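Local coordinates for protein adenylyltransferase VopS (Vibrio parahaemolyticus, PDB 3LET) that transfers AMP from ATP to a threonine of the host GTPases RhoA, Rac and Cdc42, which inhibits actin assembly in infected cells, at residues A[94-104]-A[116-127]; A[43-54]-A[104-112]. All blocks are in the same frame, centred on the assembly; numbering follows the deposited sequence.

Interactions 1 and 2 both belong to the all-helical N-terminal region, with centres about 18 Å apart, and they share Gly104 and alternate along the chain. Interaction 1 joins helix 88-102 to helix 113-139, nearer the chain's centre; nine of its twelve touching residues are buried, and its chemistry is mainly apolar, with one direct hydrogen bond at the end. Interaction 2 sets the short helix 105-111, which lies between those two in sequence, against 43-54. It is partly buried and has no direct hydrogen bond across it; two waters do the polar work. Gly103 and Arg116 also pack on Ala108, and Ile117 on Leu43, so the contacts adjoin.

Interaction 1: A[94-104]-A[116-127]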
loop_
_atom_site.group_PDB
_atom_site.type_symbol
_atom_site.label_atom_id
_atom_site.label_comp_id
_atom_site.label_asym_id
_atom_site.label_seq_id
_atom_site.Cartn_x
_atom_site.Cartn_y
_atom_site.Cartn_z
ATOM N N LEU A 94 2.200 6.669 6.756
ATOM C CA LEU A 94 3.578 6.354 6.428
ATOM C C LEU A 94 4.500 7.315 7.166
ATOM O O LEU A 94 5.514 6.929 7.697
ATOM C CB LEU A 94 3.824 6.485 4.893
ATOM C CG LEU A 94 5.266 6.183 4.465
ATOM C CD1 LEU A 94 5.754 4.843 4.989
ATOM C CD2 LEU A 94 5.384 6.211 2.930
ATOM N N ALA A 95 4.150 8.587 7.139
ATOM C CA ALA A 95 4.994 9.623 7.733
ATOM C C ALA A 95 5.198 9.314 9.231
ATOM O O ALA A 95 6.306 9.413 9.764
ATOM C CB ALA A 95 4.328 10.989 7.536
ATOM N N VAL A 96 4.120 8.939 9.910
ATOM C CA VAL A 96 4.210 8.593 11.337
ATOM C C VAL A 96 5.169 7.452 11.596
ATOM O O VAL A 96 5.950 7.496 12.564
ATOM C CB VAL A 96 2.825 8.185 11.902
ATOM C CG1 VAL A 96 2.969 7.694 13.332
ATOM C CG2 VAL A 96 1.877 9.386 11.825
ATOM N N ARG A 97 5.125 6.415 10.747
ATOM C CA ARG A 97 6.010 5.248 10.953
ATOM C C ARG A 97 7.477 5.565 10.658
ATOM O O ARG A 97 8.376 5.067 11.349
ATOM C CB ARG A 97 5.577 4.058 10.067
ATOM C CG ARG A 97 4.214 3.505 10.399
ATOM C CD ARG A 97 4.055 3.224 11.883
ATOM N NE ARG A 97 4.828 2.064 12.317
ATOM C CZ ARG A 97 4.334 0.839 12.484
ATOM N NH1 ARG A 97 3.052 0.588 12.247
ATOM N NH2 ARG A 97 5.130 -0.141 12.893
ATOM N N VAL A 98 7.726 6.394 9.643
ATOM C CA VAL A 98 9.087 6.794 9.307
ATOM C C VAL A 98 9.645 7.650 10.440
ATOM O O VAL A 98 10.795 7.484 10.850
ATOM C CB VAL A 98 9.105 7.520 7.941
ATOM C CG1 VAL A 98 10.408 8.307 7.705
ATOM C CG2 VAL A 98 8.897 6.459 6.811
ATOM N N VAL A 99 8.819 8.545 10.965
ATOM C CA VAL A 99 9.252 9.401 12.101
ATOM C C VAL A 99 9.567 8.553 13.324
ATOM O O VAL A 99 10.556 8.782 14.036
ATOM C CB VAL A 99 8.160 10.428 12.478
ATOM C CG1 VAL A 99 8.467 11.084 13.876
ATOM C CG2 VAL A 99 8.085 11.481 11.421
ATOM N N LYS A 100 8.735 7.555 13.583
ATOM C CA LYS A 100 9.008 6.649 14.698
ATOM C C LYS A 100 10.325 5.934 14.490
ATOM O O LYS A 100 11.063 5.702 15.451
ATOM C CB LYS A 100 7.856 5.634 14.897
ATOM C CG LYS A 100 6.617 6.272 15.538
ATOM C CD LYS A 100 5.447 5.298 15.647
ATOM C CE LYS A 100 4.250 5.926 16.361
ATOM N NZ LYS A 100 4.465 6.052 17.827
ATOM N N ASP A 101 10.634 5.576 13.248
ATOM C CA ASP A 101 11.803 4.730 12.984
ATOM C C ASP A 101 13.076 5.530 12.842
ATOM O O ASP A 101 14.142 5.049 13.203
ATOM C CB ASP A 101 11.623 3.918 11.692
ATOM C CG ASP A 101 10.638 2.766 11.860
ATOM O OD1 ASP A 101 10.215 2.527 13.013
ATOM O OD2 ASP A 101 10.295 2.104 10.847
ATOM N N TYR A 102 12.965 6.742 12.297
ATOM C CA TYR A 102 14.142 7.522 11.909
ATOM C C TYR A 102 14.237 8.871 12.615
ATOM O O TYR A 102 15.254 9.542 12.520
ATOM C CB TYR A 102 14.093 7.818 10.417
ATOM C CG TYR A 102 14.271 6.602 9.546
ATOM C CD1 TYR A 102 15.540 6.138 9.222
ATOM C CD2 TYR A 102 13.165 5.928 9.030
ATOM C CE1 TYR A 102 15.715 5.032 8.400
ATOM C CE2 TYR A 102 13.328 4.800 8.207
ATOM C CZ TYR A 102 14.611 4.371 7.901
ATOM O OH TYR A 102 14.791 3.273 7.099
ATOM N N GLY A 103 13.157 9.279 13.269
ATOM C CA GLY A 103 13.043 10.617 13.838
ATOM C C GLY A 103 13.946 10.861 15.053
ATOM O O GLY A 103 14.343 11.992 15.317
ATOM N N GLY A 104 14.237 9.807 15.800
ATOM C CA GLY A 104 15.164 9.886 16.930
ATOM C C GLY A 104 14.579 10.425 18.228
ATOM O O GLY A 104 15.329 10.713 19.179
ATOM N N ARG A 116 17.719 15.012 11.190
ATOM C CA ARG A 116 16.679 13.976 11.106
ATOM C C ARG A 116 15.701 14.281 9.980
ATOM O O ARG A 116 15.301 13.382 9.269
ATOM C CB ARG A 116 15.917 13.845 12.437
ATOM C CG ARG A 116 16.801 13.343 13.622
ATOM C CD ARG A 116 17.521 12.040 13.281
ATOM N NE ARG A 116 18.383 11.577 14.366
ATOM C CZ ARG A 116 18.316 10.375 14.936
ATOM N NH1 ARG A 116 17.435 9.471 14.525
ATOM N NH2 ARG A 116 19.147 10.065 15.918
ATOM N N ILE A 117 15.301 15.540 9.828
ATOM C CA ILE A 117 14.324 15.889 8.805
ATOM C C ILE A 117 14.923 15.652 7.414
ATOM O O ILE A 117 14.248 15.141 6.490
ATOM C CB ILE A 117 13.843 17.330 8.979
ATOM C CG1 ILE A 117 12.926 17.424 10.209
ATOM C CG2 ILE A 117 13.104 17.825 7.736
ATOM C CD1 ILE A 117 12.768 18.839 10.723
ATOM N N ASN A 118 16.201 15.965 7.274
ATOM C CA ASN A 118 16.893 15.717 6.021
ATOM C C ASN A 118 17.010 14.246 5.716
ATOM O O ASN A 118 16.777 13.834 4.590
ATOM C CB ASN A 118 18.287 16.355 6.051
ATOM C CG ASN A 118 18.232 17.853 5.901
ATOM O OD1 ASN A 118 17.169 18.422 5.666
ATOM N ND2 ASN A 118 19.382 18.504 6.021
ATOM N N GLN A 119 17.361 13.443 6.714
ATOM C CA GLN A 119 17.460 12.004 6.523
ATOM C C GLN A 119 16.118 11.412 6.129
ATOM O O GLN A 119 16.056 10.542 5.269
ATOM C CB GLN A 119 17.988 11.314 7.781
ATOM C CG GLN A 119 19.447 11.673 8.068
ATOM C CD GLN A 119 19.906 11.236 9.436
ATOM O OE1 GLN A 119 19.171 11.351 10.413
ATOM N NE2 GLN A 119 21.133 10.737 9.516
ATOM N N MET A 120 15.050 11.873 6.767
ATOM C CA MET A 120 13.723 11.350 6.456
ATOM C C MET A 120 13.239 11.779 5.064
ATOM O O MET A 120 12.475 11.063 4.414
ATOM C CB MET A 120 12.729 11.722 7.546
ATOM C CG MET A 120 12.993 10.925 8.815
ATOM S SD MET A 120 11.789 11.204 10.100
ATOM C CE MET A 120 11.936 12.964 10.349
ATOM N N GLN A 121 13.669 12.938 4.584
ATOM C CA GLN A 121 13.347 13.286 3.194
ATOM C C GLN A 121 14.032 12.339 2.236
ATOM O O GLN A 121 13.474 12.023 1.177
ATOM C CB GLN A 121 13.735 14.731 2.869
ATOM C CG GLN A 121 12.795 15.731 3.528
ATOM C CD GLN A 121 13.198 17.166 3.279
ATOM O OE1 GLN A 121 12.849 17.767 2.253
ATOM N NE2 GLN A 121 13.959 17.723 4.207
ATOM N N ALA A 122 15.239 11.882 2.563
ATOM C CA ALA A 122 15.868 10.881 1.697
ATOM C C ALA A 122 15.096 9.553 1.747
ATOM O O ALA A 122 14.945 8.881 0.728
ATOM C CB ALA A 122 17.358 10.682 2.075
ATOM N N VAL A 123 14.580 9.175 2.921
ATOM C CA VAL A 123 13.789 7.950 3.023
ATOM C C VAL A 123 12.540 8.091 2.148
ATOM O O VAL A 123 12.239 7.208 1.373
ATOM C CB VAL A 123 13.381 7.640 4.485
ATOM C CG1 VAL A 123 12.331 6.514 4.536
ATOM C CG2 VAL A 123 14.623 7.278 5.322
ATOM N N PHE A 124 11.845 9.218 2.250
ATOM C CA PHE A 124 10.634 9.475 1.429
ATOM C C PHE A 124 10.982 9.468 -0.060
ATOM O O PHE A 124 10.235 8.910 -0.883
ATOM C CB PHE A 124 10.038 10.863 1.750
ATOM C CG PHE A 124 9.066 10.893 2.912
ATOM C CD1 PHE A 124 8.945 9.831 3.789
ATOM C CD2 PHE A 124 8.280 12.019 3.122
ATOM C CE1 PHE A 124 8.069 9.877 4.842
ATOM C CE2 PHE A 124 7.405 12.077 4.195
ATOM C CZ PHE A 124 7.309 11.000 5.059
ATOM N N ASP A 125 12.105 10.101 -0.432
ATOM C CA ASP A 125 12.496 10.167 -1.855
ATOM C C ASP A 125 12.695 8.752 -2.415
ATOM O O ASP A 125 12.397 8.476 -3.604
ATOM C CB ASP A 125 13.827 10.917 -2.021
ATOM C CG ASP A 125 13.677 12.453 -2.094
ATOM O OD1 ASP A 125 12.603 12.970 -2.443
ATOM O OD2 ASP A 125 14.686 13.152 -1.837
ATOM N N MET A 126 13.268 7.865 -1.603
ATOM C CA MET A 126 13.499 6.469 -2.037
ATOM C C MET A 126 12.153 5.798 -2.231
ATOM O O MET A 126 11.935 5.100 -3.232
ATOM C CB MET A 126 14.315 5.676 -1.005
ATOM C CG MET A 126 15.758 6.157 -0.847
ATOM S SD MET A 126 16.699 5.911 -2.351
ATOM C CE MET A 126 16.589 4.132 -2.548
ATOM N N GLU A 127 11.242 6.040 -1.308
ATOM C CA GLU A 127 9.917 5.419 -1.429
ATOM C C GLU A 127 9.237 5.931 -2.694
ATOM O O GLU A 127 8.703 5.148 -3.484
ATOM C CB GLU A 127 9.065 5.722 -0.206
ATOM C CG GLU A 127 7.651 5.103 -0.266
ATOM C CD GLU A 127 7.632 3.567 -0.135
ATOM O OE1 GLU A 127 8.703 2.941 -0.029
ATOM O OE2 GLU A 127 6.515 2.982 -0.134
HETATM O O HOH W 1 17.481 9.048 10.996
#
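Met120 reaches from helix 113-139 to helix 88-102, where its CB, CG and SD each find a partner. CB lies near CG1 of Val98; CG has two carbon neighbours, Tyr102 CB at 3.7 Å and Val98 CG1 at 3.8 Å. With CG beside the backbone N (chi1 -72°) and the chain extended at chi2, SD reaches the backbone, 3.7 Å from Val99 CA, and touches Val99 CG2. The sulfur thus rests against helix 88-102 between Val98 and Gly103, and the bend at chi3 turns CE off this row.

One turn on from Met120, Val123 meets Val98 tip to tip, the CG1 atoms 4.1 Å apart. Val123 CG2 sits over the centre of the Tyr102 ring, 3.9 Å from its centroid and 9° off the normal, a CH-pi contact. Phe124 instead offers its rim: CZ points at Ala95 CA, 3.8 Å away and in the ring plane, while CE1 meets Val98. Leu94 CD2 against Glu127 CG ends the apolar row, and the Glu127 carboxylate is hydrogen-bonded to Ser237.

At the other end, Arg116 CG packs on Gly103 O and the chain bends at chi2, which brings NH1 to Tyr102 O in a 3.0 Å hydrogen bond with an N-H...O angle of 160°. The oxygen lies in the guanidinium plane, yet NH1 stands above the carbonyl plane. Gly104 CA lies over one guanidinium face, and a water donates to both Tyr102 O and Gln119 OE1.

The axes of 94-102 and 116-127 come within 10.5 Å at an oblique angle, nearer antiparallel than parallel: apolar packing between two crossing helices of the all-helical N-terminal region. Helix 58-75 adds Met69 to Val99 and Met120, helix 77-86 Leu82 to Phe124, and helix 238-255 Ile239 to Leu94.

Interaction 2: A[43-54]-A[104-112]; sequences LNAFAKLDSKMV and GGVAAAQKN
Phe46 and Ala109 form the closest apolar pair, with Phe46 CD2 3.6 Å from the Ala109 methyl. The edge of the same ring faces Val106 CG1, which Val54 CG1 also meets at 4.1 Å as the two valines slide past each other. The Gln110 side chain meets Phe46 O with CG and Val54 CG2 with NE2, the latter at 3.6 Å, and Ala47 CB lies 3.3 Å from Gln110 O.

Two waters supply the polar link. One donates to both Leu43 O and Ala109 O, 2.6 Å from each, and accepts a weak bond from Ala47 N. The other accepts from Gln110 NE2 at 2.8 Å and lies near Phe46 O and Leu49 O; the extended Gln110 chain beyond CG carries the amide out to it.

Further out, Asp50 caps helix 51-56, OD2 taking Met53 N at 2.9 Å and OD1, weakly, Lys52 N; this fixes the start of the helix that bears Val54. Helix 58-75 packs on the same side chains, with Ala65 against Phe46 and Leu61 against Val106. Within the all-helical VopS N-terminal domain, helix 105-111 packs against the link between helix 39-45 and helix 51-56, with bridging waters and an Asp N-cap starting the second helix.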
loop_
_atom_site.group_PDB
_atom_site.type_symbol
_atom_site.label_atom_id
_atom_site.label_comp_id
_atom_site.label_asym_id
_atom_site.label_seq_id
_atom_site.Cartn_x
_atom_site.Cartn_y
_atom_site.Cartn_z
ATOM N N LEU A 43 9.808 22.292 17.011
ATOM C CA LEU A 43 10.995 21.439 17.134
ATOM C C LEU A 43 12.199 22.241 17.593
ATOM O O LEU A 43 12.977 21.767 18.408
ATOM C CB LEU A 43 11.315 20.736 15.798
ATOM C CG LEU A 43 10.256 19.682 15.480
ATOM C CD1 LEU A 43 10.350 19.298 13.995
ATOM C CD2 LEU A 43 10.412 18.455 16.385
ATOM N N ASN A 44 12.332 23.460 17.084
ATOM C CA ASN A 44 13.475 24.306 17.453
ATOM C C ASN A 44 13.472 24.665 18.953
ATOM O O ASN A 44 14.517 24.957 19.546
ATOM C CB ASN A 44 13.460 25.561 16.611
ATOM C CG ASN A 44 13.903 25.306 15.184
ATOM O OD1 ASN A 44 14.553 24.299 14.894
ATOM N ND2 ASN A 44 13.560 26.214 14.290
ATOM N N ALA A 45 12.297 24.614 19.560
ATOM C CA ALA A 45 12.147 24.893 20.992
ATOM C C ALA A 45 12.690 23.777 21.888
ATOM O O ALA A 45 13.029 24.025 23.051
ATOM C CB ALA A 45 10.684 25.173 21.325
ATOM N N PHE A 46 12.807 22.563 21.360
ATOM C CA PHE A 46 13.227 21.430 22.196
ATOM C C PHE A 46 14.626 21.632 22.797
ATOM O O PHE A 46 14.864 21.250 23.961
ATOM C CB PHE A 46 13.146 20.090 21.424
ATOM C CG PHE A 46 11.764 19.453 21.452
ATOM C CD1 PHE A 46 10.686 20.089 20.867
ATOM C CD2 PHE A 46 11.563 18.212 22.047
ATOM C CE1 PHE A 46 9.411 19.495 20.884
ATOM C CE2 PHE A 46 10.288 17.606 22.085
ATOM C CZ PHE A 46 9.209 18.262 21.510
ATOM N N ALA A 47 15.530 22.259 22.032
ATOM C CA ALA A 47 16.912 22.463 22.484
ATOM C C ALA A 47 16.932 23.380 23.697
ATOM O O ALA A 47 17.878 23.376 24.498
ATOM C CB ALA A 47 17.770 23.072 21.347
ATOM N N LYS A 48 15.877 24.169 23.827
ATOM C CA LYS A 48 15.807 25.194 24.855
ATOM C C LYS A 48 15.254 24.694 26.188
ATOM O O LYS A 48 15.220 25.438 27.173
ATOM C CB LYS A 48 14.931 26.324 24.335
ATOM C CG LYS A 48 15.413 26.885 22.986
ATOM C CD LYS A 48 14.480 27.987 22.485
ATOM C CE LYS A 48 14.918 28.545 21.125
ATOM N NZ LYS A 48 16.219 29.269 21.201
ATOM N N LEU A 49 14.818 23.438 26.236
ATOM C CA LEU A 49 14.163 22.911 27.417
ATOM C C LEU A 49 15.201 22.549 28.449
ATOM O O LEU A 49 16.255 21.997 28.126
ATOM C CB LEU A 49 13.331 21.675 27.071
ATOM C CG LEU A 49 12.231 21.967 26.048
ATOM C CD1 LEU A 49 11.439 20.700 25.752
ATOM C CD2 LEU A 49 11.314 23.078 26.550
ATOM N N ASP A 50 14.906 22.855 29.705
ATOM C CA ASP A 50 15.856 22.533 30.765
ATOM C C ASP A 50 15.782 21.033 31.039
ATOM O O ASP A 50 14.771 20.404 30.757
ATOM C CB ASP A 50 15.582 23.361 32.018
ATOM C CG ASP A 50 15.116 22.527 33.175
ATOM O OD1 ASP A 50 15.927 22.297 34.100
ATOM O OD2 ASP A 50 13.945 22.101 33.157
ATOM N N SER A 51 16.855 20.454 31.563
ATOM C CA SER A 51 16.967 18.987 31.656
ATOM C C SER A 51 15.895 18.365 32.551
ATOM O O SER A 51 15.459 17.239 32.331
ATOM C CB SER A 51 18.340 18.599 32.218
ATOM O OG SER A 51 19.385 19.025 31.361
ATOM N N LYS A 52 15.477 19.088 33.577
ATOM C CA LYS A 52 14.557 18.493 34.537
ATOM C C LYS A 52 13.183 18.404 33.899
ATOM O O LYS A 52 12.447 17.438 34.073
ATOM C CB LYS A 52 14.498 19.328 35.812
ATOM C CG LYS A 52 13.365 18.950 36.753
ATOM C CD LYS A 52 13.534 19.691 38.076
ATOM C CE LYS A 52 12.438 19.384 39.073
ATOM N NZ LYS A 52 12.652 20.173 40.324
ATOM N N MET A 53 12.859 19.438 33.145
ATOM C CA MET A 53 11.601 19.525 32.430
ATOM C C MET A 53 11.505 18.391 31.419
ATOM O O MET A 53 10.494 17.706 31.329
ATOM C CB MET A 53 11.530 20.880 31.745
ATOM C CG MET A 53 10.163 21.271 31.305
ATOM S SD MET A 53 10.007 20.621 29.667
ATOM C CE MET A 53 8.526 21.480 29.117
ATOM N N VAL A 54 12.584 18.170 30.681
ATOM C CA VAL A 54 12.635 17.076 29.716
ATOM C C VAL A 54 12.399 15.721 30.380
ATOM O O VAL A 54 11.722 14.867 29.821
ATOM C CB VAL A 54 13.978 17.093 28.929
ATOM C CG1 VAL A 54 14.181 15.812 28.153
ATOM C CG2 VAL A 54 14.017 18.314 27.997
ATOM N N GLY A 104 14.237 9.807 15.800
ATOM C CA GLY A 104 15.164 9.886 16.930
ATOM C C GLY A 104 14.579 10.425 18.228
ATOM O O GLY A 104 15.329 10.713 19.179
ATOM N N GLY A 105 13.257 10.563 18.296
ATOM C CA GLY A 105 12.587 10.935 19.546
ATOM C C GLY A 105 12.979 12.278 20.142
ATOM O O GLY A 105 13.429 13.198 19.450
ATOM N N VAL A 106 12.791 12.408 21.448
ATOM C CA VAL A 106 13.007 13.687 22.100
ATOM C C VAL A 106 14.477 14.081 21.990
ATOM O O VAL A 106 14.787 15.237 21.758
ATOM C CB VAL A 106 12.585 13.616 23.564
ATOM C CG1 VAL A 106 12.994 14.902 24.332
ATOM C CG2 VAL A 106 11.096 13.395 23.638
ATOM N N ALA A 107 15.378 13.119 22.167
ATOM C CA ALA A 107 16.806 13.426 22.207
ATOM C C ALA A 107 17.284 14.034 20.889
ATOM O O ALA A 107 18.037 14.990 20.874
ATOM C CB ALA A 107 17.607 12.184 22.554
ATOM N N ALA A 108 16.856 13.479 19.766
ATOM C CA ALA A 108 17.216 14.057 18.481
ATOM C C ALA A 108 16.521 15.391 18.250
ATOM O O ALA A 108 17.092 16.265 17.632
ATOM C CB ALA A 108 16.912 13.091 17.340
ATOM N N ALA A 109 15.297 15.566 18.744
ATOM C CA ALA A 109 14.629 16.857 18.605
ATOM C C ALA A 109 15.419 17.951 19.329
ATOM O O ALA A 109 15.448 19.101 18.900
ATOM C CB ALA A 109 13.213 16.795 19.149
ATOM N N GLN A 110 16.045 17.591 20.443
ATOM C CA GLN A 110 16.830 18.544 21.212
ATOM C C GLN A 110 18.129 18.864 20.499
ATOM O O GLN A 110 18.560 20.022 20.444
ATOM C CB GLN A 110 17.197 17.925 22.556
ATOM C CG GLN A 110 16.076 17.818 23.566
ATOM C CD GLN A 110 16.569 17.080 24.800
ATOM O OE1 GLN A 110 16.707 15.865 24.797
ATOM N NE2 GLN A 110 16.868 17.817 25.834
ATOM N N LYS A 111 18.747 17.821 19.956
ATOM C CA LYS A 111 20.140 17.886 19.495
ATOM C C LYS A 111 20.331 18.243 18.018
ATOM O O LYS A 111 21.222 19.018 17.680
ATOM C CB LYS A 111 20.847 16.557 19.785
ATOM C CG LYS A 111 21.256 16.373 21.236
ATOM C CD LYS A 111 22.126 15.144 21.400
ATOM C CE LYS A 111 22.999 15.236 22.638
ATOM N NZ LYS A 111 24.016 14.149 22.673
ATOM N N ASN A 112 19.545 17.656 17.118
ATOM C CA ASN A 112 19.763 17.926 15.706
ATOM C C ASN A 112 18.544 17.620 14.849
ATOM O O ASN A 112 18.592 16.722 13.995
ATOM C CB ASN A 112 20.966 17.109 15.202
ATOM C CG ASN A 112 20.664 15.605 15.081
ATOM O OD1 ASN A 112 19.746 15.079 15.718
ATOM N ND2 ASN A 112 21.444 14.915 14.253
HETATM O O HOH W 2 15.547 21.715 18.988
HETATM O O HOH W 3 16.812 20.609 25.769
#